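Local coordinates for protein paenibacillus xanthan lyase (PDB 6F2P) that catalyses the eliminative cleavage of the bacterial polysaccharide xanthan and combines an alpha-helical domain of polysaccharide lyase family 8 with several beta-sheet domains, at residues S47-P52 and L57-P62; T68-T73 and A110-N115; A61-D66 and D106-N111; D100-L105 and A139-E144. All blocks are in the same frame, centred on the assembly; numbering follows the deposited sequence.

Overall arrangement
After helix 28-46 the chain runs through a long connection, and contact 1 closes a short loop within it by bringing 47-52 back to 57-62. Contact 3 starts where contact 1 ends, the two sharing A61 and P62, and joins the connection to the last turns of helix 95-111. Contact 2 opens slightly later, at the start of helix 68-85, and shares A110 and N111 with contact 3, but runs on into the loop after helix 95-111; their centres lie about 4 Å apart. Contact 4 crosses both, linking the middle of helix 95-111 to the end of helix 123-141. Together the four tie helices 68-85, 95-111 and 123-141 to the loops after helices 28-46 and 95-111.

Contact 1 (S47-P52 and L57-P62); sequences SMLKDP and LWNDAP
The M48 side chain lies over one face of the W58 indole, a Met-aromatic contact inside a loop of the N-terminal alpha-helical domain of this family 8 lyase. M48 CA sits above the five-membered ring, 3.9 Å from its centroid, giving a CH-pi contact. From there CG leaves anti to the backbone N (chi1 -173°) and the chain stays extended, so that it runs out over the six-membered ring; SD comes to 4.7 Å from that centroid, obliquely. CE at the tip then reaches L57 CD1 at 4.1 Å, with the M48 and L57 side chains lying side by side and pointing the same way.

The two arms of the loop are pinned by one backbone bond, L49 N to L57 O at 2.7 Å, nearly straight at 164°. L49 turns its side chain to the other side of this bond, where CD1 rests on N59 OD1; that oxygen is bonded to R56. The indole has other partners too: NE1 donates to Y44 O of helix 28-46, H76 pairs with the ring edge-to-face, and M80 of helix 68-85 touches it. A leucine in place of W58 would probably leave Y44 O without this donor and M48 without a flat face to lie on. K50 folds back over its own segment, its ammonium bonding W45 O and also M48 O, where K50 NZ stands 2.9 Å away and tilted 32° from the carbonyl plane.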
loop_
_atom_site.group_PDB
_atom_site.type_symbol
_atom_site.label_atom_id
_atom_site.label_comp_id
_atom_site.label_asym_id
_atom_site.label_seq_id
_atom_site.Cartn_x
_atom_site.Cartn_y
_atom_site.Cartn_z
ATOM N N SER A 47 -41.846 11.511 30.315
ATOM C CA SER A 47 -41.232 10.509 31.183
ATOM C C SER A 47 -40.366 11.126 32.268
ATOM O O SER A 47 -39.816 10.416 33.097
ATOM C CB SER A 47 -40.396 9.527 30.372
ATOM O OG SER A 47 -39.447 10.213 29.572
ATOM N N MET A 48 -40.240 12.446 32.267
ATOM C CA MET A 48 -39.334 13.092 33.203
ATOM C C MET A 48 -39.821 13.013 34.656
ATOM O O MET A 48 -41.006 13.170 34.944
ATOM C CB MET A 48 -39.087 14.552 32.804
ATOM C CG MET A 48 -38.018 15.240 33.650
ATOM S SD MET A 48 -37.681 16.944 33.171
ATOM C CE MET A 48 -36.286 17.319 34.224
ATOM N N LEU A 49 -38.890 12.757 35.565
ATOM C CA LEU A 49 -39.148 12.896 36.986
ATOM C C LEU A 49 -38.999 14.364 37.387
ATOM O O LEU A 49 -37.931 14.953 37.222
ATOM C CB LEU A 49 -38.202 11.985 37.766
ATOM C CG LEU A 49 -38.529 10.546 37.352
ATOM C CD1 LEU A 49 -37.420 9.593 37.656
ATOM C CD2 LEU A 49 -39.805 10.102 38.051
ATOM N N LYS A 50 -40.078 14.953 37.903
ATOM C CA LYS A 50 -40.147 16.403 38.054
ATOM C C LYS A 50 -40.139 16.954 39.477
ATOM O O LYS A 50 -40.070 18.166 39.658
ATOM C CB LYS A 50 -41.368 16.946 37.316
ATOM C CG LYS A 50 -41.419 16.533 35.864
ATOM C CD LYS A 50 -42.565 17.213 35.146
ATOM C CE LYS A 50 -42.768 16.593 33.770
ATOM N NZ LYS A 50 -42.784 15.106 33.842
ATOM N N ASP A 51 -40.189 16.093 40.483
ATOM C CA ASP A 51 -40.443 16.576 41.841
ATOM C C ASP A 51 -39.188 16.762 42.705
ATOM O O ASP A 51 -38.195 16.072 42.508
ATOM C CB ASP A 51 -41.480 15.671 42.501
ATOM C CG ASP A 51 -42.689 15.467 41.620
ATOM O OD1 ASP A 51 -43.213 16.478 41.087
ATOM O OD2 ASP A 51 -43.087 14.298 41.430
ATOM N N PRO A 52 -39.231 17.722 43.650
ATOM C CA PRO A 52 -38.068 18.127 44.453
ATOM C C PRO A 52 -37.308 16.962 45.076
ATOM O O PRO A 52 -36.077 16.985 45.150
ATOM C CB PRO A 52 -38.685 19.011 45.551
ATOM C CG PRO A 52 -40.165 18.837 45.430
ATOM C CD PRO A 52 -40.408 18.532 43.991
ATOM N N LEU A 57 -33.420 12.188 36.972
ATOM C CA LEU A 57 -34.390 12.942 36.175
ATOM C C LEU A 57 -35.202 12.043 35.255
ATOM O O LEU A 57 -36.298 12.404 34.829
ATOM C CB LEU A 57 -33.709 14.044 35.362
ATOM C CG LEU A 57 -32.922 15.089 36.154
ATOM C CD1 LEU A 57 -32.490 16.216 35.237
ATOM C CD2 LEU A 57 -33.715 15.632 37.339
ATOM N N TRP A 58 -34.639 10.886 34.923
ATOM C CA TRP A 58 -35.354 9.866 34.172
ATOM C C TRP A 58 -34.969 8.531 34.769
ATOM O O TRP A 58 -33.870 8.385 35.297
ATOM C CB TRP A 58 -34.983 9.891 32.694
ATOM C CG TRP A 58 -35.644 10.974 31.922
ATOM C CD1 TRP A 58 -36.840 10.902 31.271
ATOM C CD2 TRP A 58 -35.144 12.299 31.701
ATOM N NE1 TRP A 58 -37.121 12.103 30.667
ATOM C CE2 TRP A 58 -36.096 12.979 30.916
ATOM C CE3 TRP A 58 -33.989 12.979 32.103
ATOM C CZ2 TRP A 58 -35.928 14.310 30.517
ATOM C CZ3 TRP A 58 -33.822 14.303 31.709
ATOM C CH2 TRP A 58 -34.790 14.953 30.928
ATOM N N ASN A 59 -35.874 7.562 34.695
ATOM C CA ASN A 59 -35.597 6.238 35.225
ATOM C C ASN A 59 -34.592 5.479 34.369
ATOM O O ASN A 59 -33.859 4.622 34.859
ATOM C CB ASN A 59 -36.890 5.435 35.376
ATOM C CG ASN A 59 -37.542 5.637 36.731
ATOM O OD1 ASN A 59 -36.860 5.873 37.737
ATOM N ND2 ASN A 59 -38.870 5.546 36.766
ATOM N N ASP A 60 -34.544 5.806 33.086
ATOM C CA ASP A 60 -33.647 5.105 32.183
ATOM C C ASP A 60 -32.221 5.617 32.357
ATOM O O ASP A 60 -31.315 5.246 31.603
ATOM C CB ASP A 60 -34.122 5.238 30.731
ATOM C CG ASP A 60 -33.901 6.634 30.148
ATOM O OD1 ASP A 60 -33.570 7.581 30.896
ATOM O OD2 ASP A 60 -34.079 6.788 28.921
ATOM N N ALA A 61 -32.040 6.491 33.342
ATOM C CA ALA A 61 -30.733 7.055 33.631
ATOM C C ALA A 61 -30.531 7.196 35.126
ATOM O O ALA A 61 -30.432 8.315 35.628
ATOM C CB ALA A 61 -30.577 8.403 32.950
ATOM N N PRO A 62 -30.465 6.063 35.844
ATOM C CA PRO A 62 -30.284 6.090 37.303
ATOM C C PRO A 62 -28.868 6.498 37.682
ATOM O O PRO A 62 -27.938 6.229 36.927
ATOM C CB PRO A 62 -30.518 4.636 37.710
ATOM C CG PRO A 62 -30.150 3.843 36.493
ATOM C CD PRO A 62 -30.536 4.689 35.316
HETATM O O HOH W 1 -39.086 8.031 34.096
HETATM O O HOH W 2 -36.986 8.271 28.812
#

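Contact 2 (T68-T73 and A110-N115); sequences TSITTT and ANQFYN
S69 O takes two hydrogen bonds from T73, one from its hydroxyl and one from its backbone N, in the turn of helix that presents I70 to F113. T73 OG1 lies 2.7 Å from S69 O, and T73 N arrives from the opposite face of the carbonyl plane. T68 O likewise accepts from both OG1 and N of T72, the hydroxyl standing above the carbonyl plane.

Across the contact, I70 carries the packing with two branches. CG2, anti to the backbone N, reaches the F113 ring at CD1, 3.9 Å away and oblique to the ring, with the two side chains crossing at about a right angle. The other branch ends in CD1, which comes to 4.1 Å from Q112 CB. Q112 is the first residue to leave helix 95-111, so I70 fills the corner where this helix of the family 8 helical domain gives way to a loop. Around F113 stand Y74, edge-to-face, W126 and L134 of helix 123-141, and A156 and T160 of helix 147-160. The T72 and T73 hydroxyls are satisfied by carbonyls of their own helix, while S69 OG goes to P62 O and T71 OG1 to H125; with no hydrogen bond running between the segments, their union depends on apolar shape.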
loop_
_atom_site.group_PDB
_atom_site.type_symbol
_atom_site.label_atom_id
_atom_site.label_comp_id
_atom_site.label_asym_id
_atom_site.label_seq_id
_atom_site.Cartn_x
_atom_site.Cartn_y
_atom_site.Cartn_z
ATOM N N THR A 68 -22.884 6.631 32.481
ATOM C CA THR A 68 -23.635 6.837 31.242
ATOM C C THR A 68 -24.870 7.692 31.505
ATOM O O THR A 68 -25.298 8.466 30.657
ATOM C CB THR A 68 -24.075 5.502 30.629
ATOM O OG1 THR A 68 -22.927 4.666 30.435
ATOM C CG2 THR A 68 -24.790 5.715 29.310
ATOM N N SER A 69 -25.433 7.554 32.699
ATOM C CA SER A 69 -26.613 8.316 33.070
ATOM C C SER A 69 -26.396 9.828 32.970
ATOM O O SER A 69 -27.335 10.577 32.685
ATOM C CB SER A 69 -27.076 7.922 34.463
ATOM O OG SER A 69 -27.554 6.586 34.461
ATOM N N ILE A 70 -25.161 10.271 33.179
ATOM C CA ILE A 70 -24.816 11.679 32.983
ATOM C C ILE A 70 -25.131 12.128 31.550
ATOM O O ILE A 70 -25.865 13.094 31.334
ATOM C CB ILE A 70 -23.325 11.946 33.295
ATOM C CG1 ILE A 70 -22.994 11.516 34.728
ATOM C CG2 ILE A 70 -22.979 13.414 33.078
ATOM C CD1 ILE A 70 -23.711 12.325 35.779
ATOM N N THR A 71 -24.582 11.414 30.577
ATOM C CA THR A 71 -24.764 11.750 29.174
ATOM C C THR A 71 -26.225 11.628 28.771
ATOM O O THR A 71 -26.772 12.502 28.081
ATOM C CB THR A 71 -23.915 10.817 28.270
ATOM O OG1 THR A 71 -22.524 11.022 28.538
ATOM C CG2 THR A 71 -24.189 11.072 26.790
ATOM N N THR A 72 -26.849 10.533 29.203
ATOM C CA THR A 72 -28.230 10.231 28.835
ATOM C C THR A 72 -29.164 11.329 29.314
ATOM O O THR A 72 -30.024 11.803 28.561
ATOM C CB THR A 72 -28.690 8.893 29.424
ATOM O OG1 THR A 72 -27.698 7.901 29.155
ATOM C CG2 THR A 72 -29.996 8.456 28.801
ATOM N N THR A 73 -28.977 11.737 30.565
ATOM C CA THR A 73 -29.798 12.781 31.153
ATOM C C THR A 73 -29.675 14.063 30.343
ATOM O O THR A 73 -30.691 14.660 29.959
ATOM C CB THR A 73 -29.402 13.053 32.620
ATOM O OG1 THR A 73 -29.578 11.863 33.400
ATOM C CG2 THR A 73 -30.243 14.169 33.198
ATOM N N ALA A 110 -26.697 20.384 41.389
ATOM C CA ALA A 110 -26.741 20.238 42.837
ATOM C C ALA A 110 -26.416 18.825 43.273
ATOM O O ALA A 110 -26.062 18.600 44.426
ATOM C CB ALA A 110 -28.102 20.648 43.377
ATOM N N ASN A 111 -26.525 17.873 42.354
ATOM C CA ASN A 111 -26.553 16.471 42.754
ATOM C C ASN A 111 -25.565 15.552 42.046
ATOM O O ASN A 111 -25.022 14.624 42.654
ATOM C CB ASN A 111 -27.975 15.931 42.599
ATOM C CG ASN A 111 -28.949 16.596 43.554
ATOM O OD1 ASN A 111 -29.797 17.386 43.145
ATOM N ND2 ASN A 111 -28.821 16.284 44.837
ATOM N N GLN A 112 -25.329 15.816 40.766
ATOM C CA GLN A 112 -24.559 14.901 39.937
ATOM C C GLN A 112 -23.371 15.534 39.221
ATOM O O GLN A 112 -22.250 15.040 39.334
ATOM C CB GLN A 112 -25.484 14.217 38.928
ATOM C CG GLN A 112 -26.302 13.104 39.547
ATOM C CD GLN A 112 -25.417 12.069 40.195
ATOM O OE1 GLN A 112 -25.566 11.764 41.377
ATOM N NE2 GLN A 112 -24.477 11.524 39.423
ATOM N N PHE A 113 -23.622 16.617 38.487
ATOM C CA PHE A 113 -22.619 17.201 37.598
ATOM C C PHE A 113 -22.311 18.649 37.940
ATOM O O PHE A 113 -23.060 19.568 37.578
ATOM C CB PHE A 113 -23.076 17.118 36.142
ATOM C CG PHE A 113 -21.988 17.406 35.159
ATOM C CD1 PHE A 113 -21.127 16.397 34.747
ATOM C CD2 PHE A 113 -21.809 18.683 34.651
ATOM C CE1 PHE A 113 -20.106 16.656 33.836
ATOM C CE2 PHE A 113 -20.798 18.947 33.742
ATOM C CZ PHE A 113 -19.943 17.932 33.334
ATOM N N TYR A 114 -21.185 18.845 38.614
ATOM C CA TYR A 114 -20.821 20.153 39.132
ATOM C C TYR A 114 -19.339 20.207 39.457
ATOM O O TYR A 114 -18.684 19.177 39.628
ATOM C CB TYR A 114 -21.631 20.467 40.393
ATOM C CG TYR A 114 -21.469 19.441 41.496
ATOM C CD1 TYR A 114 -20.429 19.528 42.413
ATOM C CD2 TYR A 114 -22.362 18.382 41.619
ATOM C CE1 TYR A 114 -20.282 18.585 43.426
ATOM C CE2 TYR A 114 -22.223 17.432 42.629
ATOM C CZ TYR A 114 -21.182 17.537 43.529
ATOM O OH TYR A 114 -21.045 16.590 44.524
ATOM N N ASN A 115 -18.823 21.422 39.569
ATOM C CA ASN A 115 -17.432 21.610 39.929
ATOM C C ASN A 115 -17.105 20.976 41.282
ATOM O O ASN A 115 -17.514 21.476 42.328
ATOM C CB ASN A 115 -17.090 23.101 39.935
ATOM C CG ASN A 115 -15.672 23.369 40.374
ATOM O OD1 ASN A 115 -14.806 22.485 40.318
ATOM N ND2 ASN A 115 -15.419 24.600 40.815
#

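Contact 3 (A61-D66 and D106-N111); sequences APFGSD and DWMNAN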
loop_
_atom_site.group_PDB
_atom_site.type_symbol
_atom_site.label_atom_id
_atom_site.label_comp_id
_atom_site.label_asym_id
_atom_site.label_seq_id
_atom_site.Cartn_x
_atom_site.Cartn_y
_atom_site.Cartn_z
ATOM N N ALA A 61 -32.040 6.491 33.342
ATOM C CA ALA A 61 -30.733 7.055 33.631
ATOM C C ALA A 61 -30.531 7.196 35.126
ATOM O O ALA A 61 -30.432 8.315 35.628
ATOM C CB ALA A 61 -30.577 8.403 32.950
ATOM N N PRO A 62 -30.465 6.063 35.844
ATOM C CA PRO A 62 -30.284 6.090 37.303
ATOM C C PRO A 62 -28.868 6.498 37.682
ATOM O O PRO A 62 -27.938 6.229 36.927
ATOM C CB PRO A 62 -30.518 4.636 37.710
ATOM C CG PRO A 62 -30.150 3.843 36.493
ATOM C CD PRO A 62 -30.536 4.689 35.316
ATOM N N PHE A 63 -28.701 7.125 38.839
ATOM C CA PHE A 63 -27.387 7.617 39.223
ATOM C C PHE A 63 -26.710 6.792 40.302
ATOM O O PHE A 63 -27.341 5.959 40.965
ATOM C CB PHE A 63 -27.468 9.075 39.666
ATOM C CG PHE A 63 -27.782 10.012 38.554
ATOM C CD1 PHE A 63 -26.911 10.144 37.484
ATOM C CD2 PHE A 63 -28.951 10.751 38.562
ATOM C CE1 PHE A 63 -27.202 10.995 36.440
ATOM C CE2 PHE A 63 -29.247 11.611 37.521
ATOM C CZ PHE A 63 -28.372 11.731 36.459
ATOM N N GLY A 64 -25.413 7.033 40.463
ATOM C CA GLY A 64 -24.658 6.474 41.563
ATOM C C GLY A 64 -23.528 5.563 41.143
ATOM O O GLY A 64 -22.472 5.548 41.781
ATOM N N SER A 65 -23.735 4.803 40.073
ATOM C CA SER A 65 -22.780 3.754 39.728
ATOM C C SER A 65 -22.482 3.623 38.238
ATOM O O SER A 65 -21.423 3.112 37.863
ATOM C CB SER A 65 -23.237 2.407 40.297
ATOM O OG SER A 65 -24.425 1.971 39.662
ATOM N N ASP A 66 -23.411 4.067 37.393
ATOM C CA ASP A 66 -23.176 4.092 35.947
ATOM C C ASP A 66 -23.133 5.524 35.418
ATOM O O ASP A 66 -24.147 6.223 35.415
ATOM C CB ASP A 66 -24.255 3.310 35.207
ATOM C CG ASP A 66 -23.905 3.071 33.753
ATOM O OD1 ASP A 66 -22.940 3.697 33.251
ATOM O OD2 ASP A 66 -24.604 2.257 33.108
ATOM N N ASP A 106 -30.370 22.698 37.084
ATOM C CA ASP A 106 -29.968 23.096 38.419
ATOM C C ASP A 106 -29.923 21.912 39.358
ATOM O O ASP A 106 -29.102 21.863 40.277
ATOM C CB ASP A 106 -30.883 24.190 38.932
ATOM C CG ASP A 106 -30.569 25.527 38.298
ATOM O OD1 ASP A 106 -29.361 25.790 38.080
ATOM O OD2 ASP A 106 -31.511 26.300 38.009
ATOM N N TRP A 107 -30.785 20.939 39.105
ATOM C CA TRP A 107 -30.758 19.715 39.883
ATOM C C TRP A 107 -29.449 18.975 39.622
ATOM O O TRP A 107 -28.771 18.542 40.561
ATOM C CB TRP A 107 -31.960 18.817 39.577
ATOM C CG TRP A 107 -32.041 17.678 40.540
ATOM C CD1 TRP A 107 -32.696 17.665 41.737
ATOM C CD2 TRP A 107 -31.400 16.402 40.418
ATOM N NE1 TRP A 107 -32.513 16.457 42.363
ATOM C CE2 TRP A 107 -31.722 15.663 41.573
ATOM C CE3 TRP A 107 -30.583 15.813 39.444
ATOM C CZ2 TRP A 107 -31.263 14.359 41.779
ATOM C CZ3 TRP A 107 -30.131 14.514 39.651
ATOM C CH2 TRP A 107 -30.476 13.803 40.808
ATOM N N MET A 108 -29.097 18.836 38.343
ATOM C CA MET A 108 -27.851 18.172 37.981
ATOM C C MET A 108 -26.696 18.899 38.651
ATOM O O MET A 108 -25.770 18.269 39.159
ATOM C CB MET A 108 -27.644 18.139 36.464
ATOM C CG MET A 108 -28.543 17.175 35.715
ATOM S SD MET A 108 -28.377 15.443 36.207
ATOM C CE MET A 108 -26.805 14.999 35.476
ATOM N N ASN A 109 -26.761 20.228 38.671
ATOM C CA ASN A 109 -25.685 21.000 39.277
ATOM C C ASN A 109 -25.595 20.814 40.781
ATOM O O ASN A 109 -24.546 21.061 41.381
ATOM C CB ASN A 109 -25.799 22.483 38.954
ATOM C CG ASN A 109 -24.551 23.240 39.336
ATOM O OD1 ASN A 109 -23.563 23.250 38.590
ATOM N ND2 ASN A 109 -24.567 23.854 40.518
ATOM N N ALA A 110 -26.697 20.384 41.389
ATOM C CA ALA A 110 -26.741 20.238 42.837
ATOM C C ALA A 110 -26.416 18.825 43.273
ATOM O O ALA A 110 -26.062 18.600 44.426
ATOM C CB ALA A 110 -28.102 20.648 43.377
ATOM N N ASN A 111 -26.525 17.873 42.354
ATOM C CA ASN A 111 -26.553 16.471 42.754
ATOM C C ASN A 111 -25.565 15.552 42.046
ATOM O O ASN A 111 -25.022 14.624 42.654
ATOM C CB ASN A 111 -27.975 15.931 42.599
ATOM C CG ASN A 111 -28.949 16.596 43.554
ATOM O OD1 ASN A 111 -29.797 17.386 43.145
ATOM N ND2 ASN A 111 -28.821 16.284 44.837
#
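F63 reaches from the loop between helices 28-46 and 68-85 to two neighbouring side chains of helix 95-111, W107 and M108, the second through a Met-aromatic contact. F63 CE2 meets the edge of the indole at W107 CZ3, 3.7 Å away. The phenyl and the six-membered ring of W107 are nearly parallel, at 30°, but slid so far apart that they barely overlap, their centroids being 6.0 Å from each other. M108 comes across F63 at about a right angle: its chain bends at both chi2 (-60°) and chi3 (-74°), which brings SD to 3.7 Å from F63 CZ and CE to 3.8 Å from the same atom. The sulfur lies oblique to the phenyl, 4.8 Å from the ring centroid.

One step further out, helix 68-85 backs F63 through S69 and T73, while Q112 and Y120 touch it from the loop that follows helix 95-111. W107 in turn packs on R54, and M108 on Y74, so the aromatic cluster joins the loop to two helices of the N-terminal helical domain. Were F63 replaced by an alanine, a gap would probably open beside W107 CZ3, and the methyl end of M108 would lose the ring it rests against. The loop itself is tied down on either side of F63, by P62 O accepting from S69 OG and by G64 N donating to Y120 OH. Its own backbone also covers the phenyl, since A61 O stands 3.9 Å above the ring plane, over the ring centre.

Contact 4 (D100-L105 and A139-E144); sequences DIISGL and ALMYTE
Two helices of the N-terminal alpha-helical domain pack here, the middle of helix 95-111 against the end of helix 123-141, and the touching groups are I101, I102, M141 and E144. M141 CE is the shared point: I101 CG2 and I102 CG1 both lie 4.2 Å from it. The thioether gets there by a chain bent at chi2 (-69°) and again at chi3 (-59°), which folds the methyl over towards the pair of isoleucines. I102 and M141 meet at a slant, and the CD1 end of I102 goes further, to 3.5 Å from E144 O.

Beyond M141 the chain tightens into a 3-10 segment, 142-144, with E144 N bonded to M141 O at 2.8 Å. Paired antiparallel helices are the building pattern of the toroid-like helical domains of family 8 lyases, and I102 touches both M141 of one such helix and E144 in the 3-10 segment that follows. Other helices close in around the contact: Y84 of helix 68-85 packs on M141 and on E144, and Q149 of helix 147-160 packs on I102. E144 turns its carboxylate away from I102, and its OE1 forms a salt bridge with K98 NZ, two residues before D100 on helix 95-111.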
loop_
_atom_site.group_PDB
_atom_site.type_symbol
_atom_site.label_atom_id
_atom_site.label_comp_id
_atom_site.label_asym_id
_atom_site.label_seq_id
_atom_site.Cartn_x
_atom_site.Cartn_y
_atom_site.Cartn_z
ATOM N N ASP A 100 -39.029 23.288 33.380
ATOM C CA ASP A 100 -38.624 21.915 33.656
ATOM C C ASP A 100 -37.201 21.639 33.182
ATOM O O ASP A 100 -36.437 20.933 33.852
ATOM C CB ASP A 100 -39.619 20.920 33.061
ATOM C CG ASP A 100 -40.851 20.738 33.939
ATOM O OD1 ASP A 100 -40.738 20.976 35.161
ATOM O OD2 ASP A 100 -41.923 20.365 33.411
ATOM N N ILE A 101 -36.845 22.221 32.040
ATOM C CA ILE A 101 -35.486 22.133 31.548
ATOM C C ILE A 101 -34.521 22.738 32.554
ATOM O O ILE A 101 -33.546 22.098 32.960
ATOM C CB ILE A 101 -35.328 22.845 30.210
ATOM C CG1 ILE A 101 -36.139 22.121 29.142
ATOM C CG2 ILE A 101 -33.877 22.871 29.807
ATOM C CD1 ILE A 101 -36.246 22.879 27.863
ATOM N N ILE A 102 -34.809 23.961 32.982
ATOM C CA ILE A 102 -33.878 24.696 33.833
ATOM C C ILE A 102 -33.732 24.070 35.215
ATOM O O ILE A 102 -32.620 23.996 35.763
ATOM C CB ILE A 102 -34.267 26.172 33.949
ATOM C CG1 ILE A 102 -34.232 26.817 32.560
ATOM C CG2 ILE A 102 -33.344 26.885 34.924
ATOM C CD1 ILE A 102 -34.299 28.319 32.567
ATOM N N SER A 103 -34.853 23.607 35.768
ATOM C CA SER A 103 -34.844 22.920 37.054
ATOM C C SER A 103 -34.003 21.652 36.945
ATOM O O SER A 103 -33.233 21.323 37.852
ATOM C CB SER A 103 -36.263 22.575 37.481
ATOM O OG SER A 103 -36.256 21.668 38.574
ATOM N N GLY A 104 -34.155 20.948 35.824
ATOM C CA GLY A 104 -33.319 19.800 35.530
ATOM C C GLY A 104 -31.842 20.154 35.586
ATOM O O GLY A 104 -31.054 19.450 36.219
ATOM N N LEU A 105 -31.463 21.253 34.939
ATOM C CA LEU A 105 -30.058 21.668 34.915
ATOM C C LEU A 105 -29.549 21.996 36.316
ATOM O O LEU A 105 -28.444 21.608 36.702
ATOM C CB LEU A 105 -29.855 22.867 33.985
ATOM C CG LEU A 105 -30.110 22.657 32.491
ATOM C CD1 LEU A 105 -30.073 23.996 31.771
ATOM C CD2 LEU A 105 -29.087 21.686 31.894
ATOM N N ALA A 139 -26.189 26.489 25.016
ATOM C CA ALA A 139 -26.186 27.307 23.808
ATOM C C ALA A 139 -27.610 27.723 23.446
ATOM O O ALA A 139 -27.880 28.894 23.172
ATOM C CB ALA A 139 -25.518 26.568 22.652
ATOM N N LEU A 140 -28.523 26.761 23.474
ATOM C CA LEU A 140 -29.912 27.023 23.131
ATOM C C LEU A 140 -30.612 27.905 24.164
ATOM O O LEU A 140 -31.404 28.773 23.813
ATOM C CB LEU A 140 -30.672 25.702 22.996
ATOM C CG LEU A 140 -30.178 24.733 21.927
ATOM C CD1 LEU A 140 -30.921 23.417 22.022
ATOM C CD2 LEU A 140 -30.335 25.340 20.536
ATOM N N MET A 141 -30.313 27.675 25.439
ATOM C CA MET A 141 -31.095 28.242 26.527
ATOM C C MET A 141 -30.460 29.496 27.132
ATOM O O MET A 141 -30.975 30.060 28.107
ATOM C CB MET A 141 -31.273 27.188 27.618
ATOM C CG MET A 141 -31.972 25.919 27.162
ATOM S SD MET A 141 -33.714 26.179 26.778
ATOM C CE MET A 141 -34.292 26.800 28.363
ATOM N N TYR A 142 -29.349 29.923 26.539
ATOM C CA TYR A 142 -28.511 31.002 27.059
ATOM C C TYR A 142 -29.264 32.241 27.563
ATOM O O TYR A 142 -29.086 32.676 28.704
ATOM C CB TYR A 142 -27.513 31.413 25.979
ATOM C CG TYR A 142 -26.286 32.109 26.507
ATOM C CD1 TYR A 142 -25.223 31.379 27.016
ATOM C CD2 TYR A 142 -26.182 33.493 26.482
ATOM C CE1 TYR A 142 -24.084 32.012 27.498
ATOM C CE2 TYR A 142 -25.046 34.136 26.961
ATOM C CZ TYR A 142 -24.003 33.390 27.470
ATOM O OH TYR A 142 -22.872 34.022 27.946
ATOM N N THR A 143 -30.101 32.804 26.700
ATOM C CA THR A 143 -30.843 34.017 27.021
ATOM C C THR A 143 -31.889 33.820 28.127
ATOM O O THR A 143 -32.415 34.794 28.679
ATOM C CB THR A 143 -31.548 34.552 25.774
ATOM O OG1 THR A 143 -32.436 33.549 25.272
ATOM C CG2 THR A 143 -30.535 34.887 24.706
ATOM N N GLU A 144 -32.193 32.564 28.443
ATOM C CA GLU A 144 -33.180 32.257 29.464
ATOM C C GLU A 144 -32.512 31.918 30.782
ATOM O O GLU A 144 -33.184 31.558 31.748
ATOM C CB GLU A 144 -34.046 31.081 29.019
ATOM C CG GLU A 144 -34.698 31.287 27.664
ATOM C CD GLU A 144 -35.834 32.283 27.717
ATOM O OE1 GLU A 144 -36.338 32.569 28.830
ATOM O OE2 GLU A 144 -36.228 32.782 26.642
#